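Local atomic coordinates of probable ribosomal RNA small subunit methyltransferase (Thermus thermophilus, PDB entry 3DMG), a protein that probably transfers methyl groups from S-adenosyl-L-methionine to small-subunit ribosomal RNA, and here holds the product S-adenosyl-L-homocysteine. Residues L238-G243 / V259-D264; S287-A292 / Q320-V325; D300-N305 / A328-G333. All blocks are in the same frame, centred on the assembly; numbering follows the deposited sequence.

Contact 1: L238-G243 / V259-D264; sequences LDLGAG and VGVEDD. With SAH (S-adenosyl-L-homocysteine), chain H.
Val259 packs on Leu238 while its carbonyl O accepts Asp239 N at 2.9 Å, and its CG1 methyl lies 3.9 Å from Leu238 CD1. Leu238 brings that methyl to the neighbouring strand with CG anti to the backbone N (chi1 -177°). At Gly260 the lack of a side chain matters: a beta carbon there would collide with Ala242 CB, which sits over Gly260 CA.

Val261 continues the parallel ladder, its N donating to Asp239 O, and its CG2 runs alongside Leu240 CD2 at 3.7 Å, both side chains pointing the same way. Val261 O is gripped twice. Gly241 N reaches it at 2.8 Å through a rather bent bond, while Ala242 N comes from above the carbonyl plane; the two bonds tie the start of the glycine-rich turn to the end of the neighbouring strand.

The carboxylate of Glu262 is the polar centre. Its chain bends at chi2 (59°), folding the acid back toward the turn. OE1 takes Gly243 N at 2.8 Å, met on the anti side but 24° out of the carboxylate plane, and also the O3' hydroxyl of S-adenosyl-L-homocysteine at 2.7 Å. OE2 accepts the ligand's O2' at 2.6 Å and, with its anti lone pair, Asp264 N. Asp263 rests its CB against the adenine at C6, and Asp264 is the N-cap of helix 265-277.

Here the first and second strands of a Rossmann-like methyltransferase sheet carry the characteristic glycine-rich turn and ribose-binding acid. Beta carbons on Gly241 or Gly243 would strike the ligand, whose amino N donates to Gly241 O. With four donors on its two oxygens, the Glu262 carboxylate is fixed in rotation and probably stays ionised, a good acceptor for the ribose diol.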
loop_
_atom_site.group_PDB
_atom_site.type_symbol
_atom_site.label_atom_id
_atom_site.label_comp_id
_atom_site.label_asym_id
_atom_site.label_seq_id
_atom_site.Cartn_x
_atom_site.Cartn_y
_atom_site.Cartn_z
ATOM N N LEU A 238 8.640 13.124 -10.887
ATOM C CA LEU A 238 8.337 12.262 -9.746
ATOM C C LEU A 238 6.841 11.967 -9.710
ATOM O O LEU A 238 6.020 12.897 -9.784
ATOM C CB LEU A 238 8.768 12.921 -8.432
ATOM C CG LEU A 238 8.587 12.100 -7.149
ATOM C CD1 LEU A 238 9.442 10.835 -7.145
ATOM C CD2 LEU A 238 8.920 13.004 -5.960
ATOM N N ASP A 239 6.501 10.678 -9.618
ATOM C CA ASP A 239 5.105 10.228 -9.560
ATOM C C ASP A 239 4.912 9.741 -8.136
ATOM O O ASP A 239 5.454 8.681 -7.754
ATOM C CB ASP A 239 4.865 9.108 -10.591
ATOM C CG ASP A 239 3.449 8.566 -10.585
ATOM O OD1 ASP A 239 2.639 8.966 -9.745
ATOM O OD2 ASP A 239 3.159 7.717 -11.453
ATOM N N LEU A 240 4.204 10.529 -7.330
ATOM C CA LEU A 240 3.993 10.169 -5.913
ATOM C C LEU A 240 2.818 9.197 -5.783
ATOM O O LEU A 240 1.664 9.553 -6.043
ATOM C CB LEU A 240 3.705 11.424 -5.084
ATOM C CG LEU A 240 4.838 12.416 -4.885
ATOM C CD1 LEU A 240 4.308 13.748 -4.391
ATOM C CD2 LEU A 240 5.900 11.874 -3.911
ATOM N N GLY A 241 3.119 7.965 -5.366
ATOM C CA GLY A 241 2.095 6.929 -5.248
ATOM C C GLY A 241 1.823 6.348 -6.620
ATOM O O GLY A 241 0.698 6.433 -7.117
ATOM N N ALA A 242 2.855 5.754 -7.215
ATOM C CA ALA A 242 2.822 5.404 -8.658
ATOM C C ALA A 242 1.871 4.259 -9.000
ATOM O O ALA A 242 1.437 4.143 -10.151
ATOM C CB ALA A 242 4.254 5.119 -9.199
ATOM N N GLY A 243 1.520 3.418 -8.023
ATOM C CA GLY A 243 0.661 2.278 -8.329
ATOM C C GLY A 243 1.247 1.397 -9.420
ATOM O O GLY A 243 2.472 1.266 -9.517
ATOM N N VAL A 259 10.612 8.887 -12.030
ATOM C CA VAL A 259 10.820 8.109 -10.810
ATOM C C VAL A 259 9.455 7.931 -10.183
ATOM O O VAL A 259 8.783 8.915 -9.925
ATOM C CB VAL A 259 11.760 8.839 -9.823
ATOM C CG1 VAL A 259 11.847 8.068 -8.489
ATOM C CG2 VAL A 259 13.159 9.027 -10.423
ATOM N N GLY A 260 9.045 6.683 -9.979
ATOM C CA GLY A 260 7.809 6.376 -9.256
ATOM C C GLY A 260 8.174 5.989 -7.848
ATOM O O GLY A 260 9.132 5.248 -7.646
ATOM N N VAL A 261 7.456 6.541 -6.868
ATOM C CA VAL A 261 7.597 6.069 -5.485
ATOM C C VAL A 261 6.262 5.482 -5.047
ATOM O O VAL A 261 5.203 6.039 -5.332
ATOM C CB VAL A 261 8.098 7.148 -4.505
ATOM C CG1 VAL A 261 9.553 7.492 -4.797
ATOM C CG2 VAL A 261 7.182 8.418 -4.508
ATOM N N GLU A 262 6.334 4.331 -4.396
ATOM C CA GLU A 262 5.137 3.566 -4.029
ATOM C C GLU A 262 5.403 2.741 -2.772
ATOM O O GLU A 262 6.391 2.016 -2.709
ATOM C CB GLU A 262 4.776 2.673 -5.215
ATOM C CG GLU A 262 3.701 1.620 -4.953
ATOM C CD GLU A 262 2.403 2.239 -4.499
ATOM O OE1 GLU A 262 1.822 3.071 -5.256
ATOM O OE2 GLU A 262 1.945 1.874 -3.390
ATOM N N ASP A 263 4.530 2.861 -1.776
ATOM C CA ASP A 263 4.730 2.198 -0.497
ATOM C C ASP A 263 4.389 0.720 -0.533
ATOM O O ASP A 263 4.894 -0.015 0.309
ATOM C CB ASP A 263 3.882 2.908 0.567
ATOM C CG ASP A 263 4.160 2.414 1.975
ATOM O OD1 ASP A 263 5.294 2.583 2.441
ATOM O OD2 ASP A 263 3.216 1.862 2.615
ATOM N N ASP A 264 3.548 0.298 -1.485
ATOM C CA ASP A 264 3.063 -1.090 -1.508
ATOM C C ASP A 264 3.885 -1.936 -2.466
ATOM O O ASP A 264 3.896 -1.667 -3.676
ATOM C CB ASP A 264 1.576 -1.111 -1.915
ATOM C CG ASP A 264 1.079 -2.497 -2.261
ATOM O OD1 ASP A 264 1.383 -3.434 -1.513
ATOM O OD2 ASP A 264 0.358 -2.646 -3.277
HETATM N N SAH H . -0.741 6.719 -9.483
HETATM C CA SAH H . -1.629 5.511 -9.576
HETATM C CB SAH H . -2.169 5.084 -8.205
HETATM C CG SAH H . -2.881 6.180 -7.422
HETATM S SD SAH H . -3.719 5.580 -5.931
HETATM C C SAH H . -2.809 5.803 -10.490
HETATM O O SAH H . -3.008 6.994 -10.758
HETATM O OXT SAH H . -3.510 4.872 -10.884
HETATM C "C5'" SAH H . -2.584 6.169 -4.629
HETATM C "C4'" SAH H . -1.318 5.316 -4.515
HETATM O "O4'" SAH H . -0.611 5.880 -3.411
HETATM C "C3'" SAH H . -1.539 3.809 -4.271
HETATM O "O3'" SAH H . -0.867 3.042 -5.256
HETATM C "C2'" SAH H . -0.956 3.656 -2.861
HETATM O "O2'" SAH H . -0.462 2.366 -2.582
HETATM C "C1'" SAH H . 0.057 4.787 -2.837
HETATM N N9 SAH H . 0.517 5.084 -1.489
HETATM C C8 SAH H . -0.206 5.003 -0.321
HETATM N N7 SAH H . 0.616 5.372 0.694
HETATM C C5 SAH H . 1.834 5.700 0.174
HETATM C C6 SAH H . 3.038 6.102 0.761
HETATM N N6 SAH H . 3.172 6.238 2.098
HETATM N N1 SAH H . 4.091 6.350 -0.105
HETATM C C2 SAH H . 4.001 6.174 -1.468
HETATM N N3 SAH H . 2.828 5.722 -2.047
HETATM C C4 SAH H . 1.771 5.510 -1.213
#

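Contact 2: S287-A292 / Q320-V325; sequences SDVDEA and QAFVNV. With SAH (S-adenosyl-L-homocysteine), chain H; SO4 (sulfate ion), chain C.
Ser287 OG is gripped twice, and one grip fixes Val289, the residue that presses on Phe322 and Val325. It donates to Val289 O at 2.7 Å, from well above the carbonyl plane, and accepts Ala292 N. A type II' turn from Asp288 to Glu291, closed by Glu291 N donating to Asp288 O, presents Val289 to helix 317-329.

Val289 CG1, anti to the backbone N (chi1 -163°), slants in to lie 3.8 Å from Phe322 CD1 and equally close to Val325 CG2. Its other methyl, CG2, meets the Phe322 ring at the edge, in plane, and also touches the adenine. Further round the rim, Phe322 CZ lies 3.7 Å from N3 of S-adenosyl-L-homocysteine.

Asp290 and Val325 approach from opposite directions, OD1 lying 3.5 Å from Val325 CG2. The buried carboxylate has His9 as partner for OD1 and, on the same helix as Val325, Arg329 in a salt bridge to OD2. Replacing this aspartate by alanine is likely to leave the Arg329 guanidinium without its charged mate and His9 without its acceptor, and to open a gap beside the Val325 methyls.

The same turn reads the adenine: Val289 N donates to ligand N1 at 2.9 Å, Asp288 OD1 accepts N6 at 2.9 Å, and the complementary donor and acceptor read the Watson-Crick edge of the base.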
loop_
_atom_site.group_PDB
_atom_site.type_symbol
_atom_site.label_atom_id
_atom_site.label_comp_id
_atom_site.label_asym_id
_atom_site.label_seq_id
_atom_site.Cartn_x
_atom_site.Cartn_y
_atom_site.Cartn_z
ATOM N N SER A 287 8.975 2.744 -1.630
ATOM C CA SER A 287 9.333 3.905 -0.841
ATOM C C SER A 287 8.134 4.440 -0.084
ATOM O O SER A 287 7.036 4.471 -0.623
ATOM C CB SER A 287 9.834 4.983 -1.809
ATOM O OG SER A 287 10.293 6.143 -1.112
ATOM N N ASP A 288 8.372 4.853 1.162
ATOM C CA ASP A 288 7.354 5.584 1.925
ATOM C C ASP A 288 7.497 7.048 1.554
ATOM O O ASP A 288 8.446 7.729 1.994
ATOM C CB ASP A 288 7.597 5.404 3.426
ATOM C CG ASP A 288 6.580 6.132 4.283
ATOM O OD1 ASP A 288 5.551 6.595 3.751
ATOM O OD2 ASP A 288 6.815 6.212 5.497
ATOM N N VAL A 289 6.579 7.516 0.719
ATOM C CA VAL A 289 6.705 8.848 0.089
ATOM C C VAL A 289 8.116 8.973 -0.531
ATOM O O VAL A 289 8.483 8.137 -1.377
ATOM C CB VAL A 289 6.276 10.021 1.031
ATOM C CG1 VAL A 289 6.029 11.292 0.223
ATOM C CG2 VAL A 289 5.008 9.643 1.814
ATOM N N ASP A 290 8.893 9.983 -0.147
ATOM C CA ASP A 290 10.218 10.180 -0.729
ATOM C C ASP A 290 11.367 9.566 0.065
ATOM O O ASP A 290 12.515 9.907 -0.154
ATOM C CB ASP A 290 10.481 11.674 -0.946
ATOM C CG ASP A 290 10.471 12.480 0.345
ATOM O OD1 ASP A 290 9.864 12.056 1.355
ATOM O OD2 ASP A 290 11.077 13.579 0.341
ATOM N N GLU A 291 11.052 8.620 0.947
ATOM C CA GLU A 291 12.056 7.996 1.804
ATOM C C GLU A 291 13.232 7.395 1.034
ATOM O O GLU A 291 14.371 7.437 1.512
ATOM C CB GLU A 291 11.353 6.955 2.692
ATOM C CG GLU A 291 12.244 6.019 3.458
ATOM C CD GLU A 291 12.190 4.637 2.930
ATOM O OE1 GLU A 291 11.185 4.262 2.282
ATOM O OE2 GLU A 291 13.161 3.907 3.178
ATOM N N ALA A 292 12.943 6.840 -0.137
ATOM C CA ALA A 292 13.967 6.150 -0.937
ATOM C C ALA A 292 14.862 7.109 -1.721
ATOM O O ALA A 292 15.892 6.685 -2.241
ATOM C CB ALA A 292 13.316 5.155 -1.900
ATOM N N GLN A 320 -1.379 14.482 2.570
ATOM C CA GLN A 320 -0.844 15.774 3.006
ATOM C C GLN A 320 0.667 15.786 2.820
ATOM O O GLN A 320 1.235 16.752 2.296
ATOM C CB GLN A 320 -1.234 16.075 4.453
ATOM C CG GLN A 320 -2.746 16.205 4.679
ATOM C CD GLN A 320 -3.131 16.530 6.128
ATOM O OE1 GLN A 320 -4.168 16.057 6.635
ATOM N NE2 GLN A 320 -2.325 17.357 6.788
ATOM N N ALA A 321 1.321 14.684 3.197
ATOM C CA ALA A 321 2.769 14.598 3.009
ATOM C C ALA A 321 3.176 14.664 1.529
ATOM O O ALA A 321 4.218 15.232 1.203
ATOM C CB ALA A 321 3.338 13.333 3.675
ATOM N N PHE A 322 2.358 14.094 0.636
ATOM C CA PHE A 322 2.646 14.166 -0.795
ATOM C C PHE A 322 2.763 15.635 -1.232
ATOM O O PHE A 322 3.649 15.991 -1.996
ATOM C CB PHE A 322 1.513 13.531 -1.603
ATOM C CG PHE A 322 1.592 12.024 -1.751
ATOM C CD1 PHE A 322 2.449 11.221 -0.996
ATOM C CD2 PHE A 322 0.778 11.415 -2.682
ATOM C CE1 PHE A 322 2.465 9.840 -1.189
ATOM C CE2 PHE A 322 0.782 10.050 -2.883
ATOM C CZ PHE A 322 1.636 9.247 -2.137
ATOM N N VAL A 323 1.829 16.473 -0.772
ATOM C CA VAL A 323 1.847 17.898 -1.132
ATOM C C VAL A 323 3.100 18.581 -0.579
ATOM O O VAL A 323 3.776 19.323 -1.311
ATOM C CB VAL A 323 0.606 18.625 -0.631
ATOM C CG1 VAL A 323 0.696 20.145 -0.949
ATOM C CG2 VAL A 323 -0.637 18.011 -1.252
ATOM N N ASN A 324 3.399 18.320 0.696
ATOM C CA ASN A 324 4.564 18.913 1.366
ATOM C C ASN A 324 5.862 18.504 0.667
ATOM O O ASN A 324 6.738 19.332 0.414
ATOM C CB ASN A 324 4.596 18.490 2.844
ATOM C CG ASN A 324 5.325 19.484 3.747
ATOM O OD1 ASN A 324 5.733 20.566 3.324
ATOM N ND2 ASN A 324 5.472 19.114 5.017
ATOM N N VAL A 325 5.970 17.220 0.339
ATOM C CA VAL A 325 7.137 16.688 -0.346
ATOM C C VAL A 325 7.238 17.237 -1.780
ATOM O O VAL A 325 8.308 17.597 -2.239
ATOM C CB VAL A 325 7.105 15.139 -0.297
ATOM C CG1 VAL A 325 8.020 14.539 -1.330
ATOM C CG2 VAL A 325 7.492 14.660 1.117
HETATM N N SAH H . -0.741 6.719 -9.483
HETATM C CA SAH H . -1.629 5.511 -9.576
HETATM C CB SAH H . -2.169 5.084 -8.205
HETATM C CG SAH H . -2.881 6.180 -7.422
HETATM S SD SAH H . -3.719 5.580 -5.931
HETATM C C SAH H . -2.809 5.803 -10.490
HETATM O O SAH H . -3.008 6.994 -10.758
HETATM O OXT SAH H . -3.510 4.872 -10.884
HETATM C "C5'" SAH H . -2.584 6.169 -4.629
HETATM C "C4'" SAH H . -1.318 5.316 -4.515
HETATM O "O4'" SAH H . -0.611 5.880 -3.411
HETATM C "C3'" SAH H . -1.539 3.809 -4.271
HETATM O "O3'" SAH H . -0.867 3.042 -5.256
HETATM C "C2'" SAH H . -0.956 3.656 -2.861
HETATM O "O2'" SAH H . -0.462 2.366 -2.582
HETATM C "C1'" SAH H . 0.057 4.787 -2.837
HETATM N N9 SAH H . 0.517 5.084 -1.489
HETATM C C8 SAH H . -0.206 5.003 -0.321
HETATM N N7 SAH H . 0.616 5.372 0.694
HETATM C C5 SAH H . 1.834 5.700 0.174
HETATM C C6 SAH H . 3.038 6.102 0.761
HETATM N N6 SAH H . 3.172 6.238 2.098
HETATM N N1 SAH H . 4.091 6.350 -0.105
HETATM C C2 SAH H . 4.001 6.174 -1.468
HETATM N N3 SAH H . 2.828 5.722 -2.047
HETATM C C4 SAH H . 1.771 5.510 -1.213
HETATM S S SO4 C . 8.334 21.133 6.109
HETATM O O1 SO4 C . 8.904 19.873 6.575
HETATM O O2 SO4 C . 8.560 21.288 4.675
HETATM O O3 SO4 C . 6.898 21.149 6.348
HETATM O O4 SO4 C . 8.960 22.229 6.848
#

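Contact 3: D300-N305 / A328-G333; sequences DIIVTN and ARLRPG. With SAH (S-adenosyl-L-homocysteine), chain H; SO4 (sulfate ion), chain G.
Asp300 and Arg331 form the single charged pair between these segments: Arg331 NH1 donates to Asp300 OD1 at 3.1 Å in a salt bridge bent to 145°. The guanidinium meets this oxygen from above the carboxylate, with the two planes 42° apart. The pairing is one-pronged, since Arg331 NH1 stays 3.6 Å from Asp300 OD2. Each partner also binds Gln236: Asp300 OD2 accepts its N, and Arg331 NH2 donates to its OE1. The remaining guanidinium edge faces a sulfate, probably from the crystallisation liquor; NE and NH2 each reach its O2 at 2.8 Å.

The apolar part centres on Ile302. Its CG1 stands anti to the carbonyl carbon (chi1 -63°), carrying CD1 to 3.7 Å from Leu330 CG and as near to Arg329 CB. Leu330 CD2 reaches further along, to 3.7 Å from Asp300 O. Beyond CB, Arg329 leads away to Thr294 O and Ala297 O.

At the far end of strand 299-304, Asn305 O packs on the homocysteine portion of the bound ligand. The contact closes the end of helix 317-329 over the start of that strand, which runs between strands 236-240 and 334-340, while Ile301 and Val303 touch helix 214-227.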
loop_
_atom_site.group_PDB
_atom_site.type_symbol
_atom_site.label_atom_id
_atom_site.label_comp_id
_atom_site.label_asym_id
_atom_site.label_seq_id
_atom_site.Cartn_x
_atom_site.Cartn_y
_atom_site.Cartn_z
ATOM N N ASP A 300 11.546 18.418 -12.158
ATOM C CA ASP A 300 10.930 19.463 -12.986
ATOM C C ASP A 300 9.412 19.420 -12.899
ATOM O O ASP A 300 8.752 20.456 -12.972
ATOM C CB ASP A 300 11.360 19.324 -14.454
ATOM C CG ASP A 300 12.867 19.357 -14.625
ATOM O OD1 ASP A 300 13.497 20.322 -14.145
ATOM O OD2 ASP A 300 13.419 18.422 -15.242
ATOM N N ILE A 301 8.875 18.211 -12.783
ATOM C CA ILE A 301 7.434 18.001 -12.764
ATOM C C ILE A 301 7.150 16.942 -11.711
ATOM O O ILE A 301 7.843 15.928 -11.650
ATOM C CB ILE A 301 6.896 17.475 -14.123
ATOM C CG1 ILE A 301 7.257 18.444 -15.258
ATOM C CG2 ILE A 301 5.368 17.299 -14.075
ATOM C CD1 ILE A 301 7.056 17.875 -16.665
ATOM N N ILE A 302 6.143 17.186 -10.881
ATOM C CA ILE A 302 5.695 16.169 -9.934
ATOM C C ILE A 302 4.202 15.955 -10.158
ATOM O O ILE A 302 3.448 16.923 -10.295
ATOM C CB ILE A 302 6.032 16.570 -8.495
ATOM C CG1 ILE A 302 7.563 16.663 -8.362
ATOM C CG2 ILE A 302 5.463 15.550 -7.501
ATOM C CD1 ILE A 302 8.082 16.984 -6.967
ATOM N N VAL A 303 3.801 14.688 -10.265
ATOM C CA VAL A 303 2.394 14.333 -10.477
ATOM C C VAL A 303 1.903 13.414 -9.384
ATOM O O VAL A 303 2.675 12.625 -8.844
ATOM C CB VAL A 303 2.149 13.672 -11.865
ATOM C CG1 VAL A 303 2.547 14.638 -12.971
ATOM C CG2 VAL A 303 2.904 12.342 -11.989
ATOM N N THR A 304 0.621 13.511 -9.063
ATOM C CA THR A 304 0.056 12.589 -8.082
ATOM C C THR A 304 -1.464 12.478 -8.139
ATOM O O THR A 304 -2.169 13.476 -8.295
ATOM C CB THR A 304 0.511 12.945 -6.626
ATOM O OG1 THR A 304 0.078 11.920 -5.726
ATOM C CG2 THR A 304 -0.073 14.297 -6.158
ATOM N N ASN A 305 -1.928 11.240 -8.023
ATOM C CA ASN A 305 -3.314 10.933 -7.675
ATOM C C ASN A 305 -3.231 10.350 -6.250
ATOM O O ASN A 305 -3.010 9.145 -6.094
ATOM C CB ASN A 305 -3.907 9.914 -8.654
ATOM C CG ASN A 305 -5.343 9.615 -8.358
ATOM O OD1 ASN A 305 -5.890 10.141 -7.401
ATOM N ND2 ASN A 305 -5.980 8.787 -9.187
ATOM N N ALA A 328 8.748 20.643 -1.682
ATOM C CA ALA A 328 10.153 20.578 -1.297
ATOM C C ALA A 328 11.068 19.999 -2.384
ATOM O O ALA A 328 12.267 20.324 -2.433
ATOM C CB ALA A 328 10.287 19.789 -0.015
ATOM N N ARG A 329 10.499 19.165 -3.256
ATOM C CA ARG A 329 11.276 18.396 -4.238
ATOM C C ARG A 329 11.324 19.042 -5.622
ATOM O O ARG A 329 12.070 18.590 -6.486
ATOM C CB ARG A 329 10.716 16.969 -4.361
ATOM C CG ARG A 329 10.933 16.077 -3.133
ATOM C CD ARG A 329 12.305 15.492 -3.142
ATOM N NE ARG A 329 12.565 14.644 -1.979
ATOM C CZ ARG A 329 13.767 14.153 -1.675
ATOM N NH1 ARG A 329 14.814 14.430 -2.444
ATOM N NH2 ARG A 329 13.936 13.398 -0.595
ATOM N N LEU A 330 10.509 20.071 -5.841
ATOM C CA LEU A 330 10.532 20.809 -7.106
ATOM C C LEU A 330 11.637 21.852 -7.171
ATOM O O LEU A 330 11.836 22.618 -6.224
ATOM C CB LEU A 330 9.191 21.499 -7.357
ATOM C CG LEU A 330 8.079 20.604 -7.890
ATOM C CD1 LEU A 330 6.722 21.296 -7.749
ATOM C CD2 LEU A 330 8.374 20.219 -9.339
ATOM N N ARG A 331 12.327 21.883 -8.310
ATOM C CA ARG A 331 13.253 22.967 -8.646
ATOM C C ARG A 331 12.455 24.249 -8.831
ATOM O O ARG A 331 11.253 24.193 -9.101
ATOM C CB ARG A 331 13.985 22.663 -9.955
ATOM C CG ARG A 331 14.775 21.398 -9.926
ATOM C CD ARG A 331 15.649 21.246 -11.137
ATOM N NE ARG A 331 16.541 20.116 -10.910
ATOM C CZ ARG A 331 16.378 18.909 -11.437
ATOM N NH1 ARG A 331 15.367 18.664 -12.262
ATOM N NH2 ARG A 331 17.241 17.946 -11.142
ATOM N N PRO A 332 13.116 25.417 -8.701
ATOM C CA PRO A 332 12.431 26.667 -9.052
ATOM C C PRO A 332 11.858 26.594 -10.471
ATOM O O PRO A 332 12.541 26.128 -11.388
ATOM C CB PRO A 332 13.550 27.712 -8.977
ATOM C CG PRO A 332 14.535 27.126 -8.006
ATOM C CD PRO A 332 14.494 25.649 -8.222
ATOM N N GLY A 333 10.609 27.024 -10.639
ATOM C CA GLY A 333 9.938 26.956 -11.939
ATOM C C GLY A 333 9.315 25.592 -12.226
ATOM O O GLY A 333 8.605 25.425 -13.225
HETATM N N SAH H . -0.741 6.719 -9.483
HETATM C CA SAH H . -1.629 5.511 -9.576
HETATM C CB SAH H . -2.169 5.084 -8.205
HETATM C CG SAH H . -2.881 6.180 -7.422
HETATM S SD SAH H . -3.719 5.580 -5.931
HETATM C C SAH H . -2.809 5.803 -10.490
HETATM O O SAH H . -3.008 6.994 -10.758
HETATM O OXT SAH H . -3.510 4.872 -10.884
HETATM C "C5'" SAH H . -2.584 6.169 -4.629
HETATM C "C4'" SAH H . -1.318 5.316 -4.515
HETATM O "O4'" SAH H . -0.611 5.880 -3.411
HETATM C "C3'" SAH H . -1.539 3.809 -4.271
HETATM O "O3'" SAH H . -0.867 3.042 -5.256
HETATM C "C2'" SAH H . -0.956 3.656 -2.861
HETATM O "O2'" SAH H . -0.462 2.366 -2.582
HETATM C "C1'" SAH H . 0.057 4.787 -2.837
HETATM N N9 SAH H . 0.517 5.084 -1.489
HETATM C C8 SAH H . -0.206 5.003 -0.321
HETATM N N7 SAH H . 0.616 5.372 0.694
HETATM C C5 SAH H . 1.834 5.700 0.174
HETATM C C6 SAH H . 3.038 6.102 0.761
HETATM N N6 SAH H . 3.172 6.238 2.098
HETATM N N1 SAH H . 4.091 6.350 -0.105
HETATM C C2 SAH H . 4.001 6.174 -1.468
HETATM N N3 SAH H . 2.828 5.722 -2.047
HETATM C C4 SAH H . 1.771 5.510 -1.213
HETATM S S SO4 G . 19.134 20.673 -8.793
HETATM O O1 SO4 G . 18.065 21.668 -8.863
HETATM O O2 SO4 G . 18.611 19.353 -9.131
HETATM O O3 SO4 G . 20.191 21.024 -9.737
HETATM O O4 SO4 G . 19.675 20.642 -7.437
#

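Contacts 1 and 3 lie on neighbouring strands of one Rossmann-like sheet, and contact 2 joins the loop after its edge strand 283-286 to helix 317-329; all three touch S-adenosyl-L-homocysteine. Contact 1 supplies the ribose and amino-group side and contact 2 the adenine side, their centres about 9 Å apart; Glu262 O and Ser287 N, 2.9 Å apart, join them in a probable hydrogen bond. Contacts 1 and 3 have centres about 13 Å apart, with Leu240 O 2.9 Å from Thr304 OG1. Contacts 2 and 3 alternate along the chain; the salt bridge of Asp290 OD2 to Arg329 NE, 3.0 Å, spans them. Contact 3 touches the pocket through Asn305, which also belongs to the guanosine site.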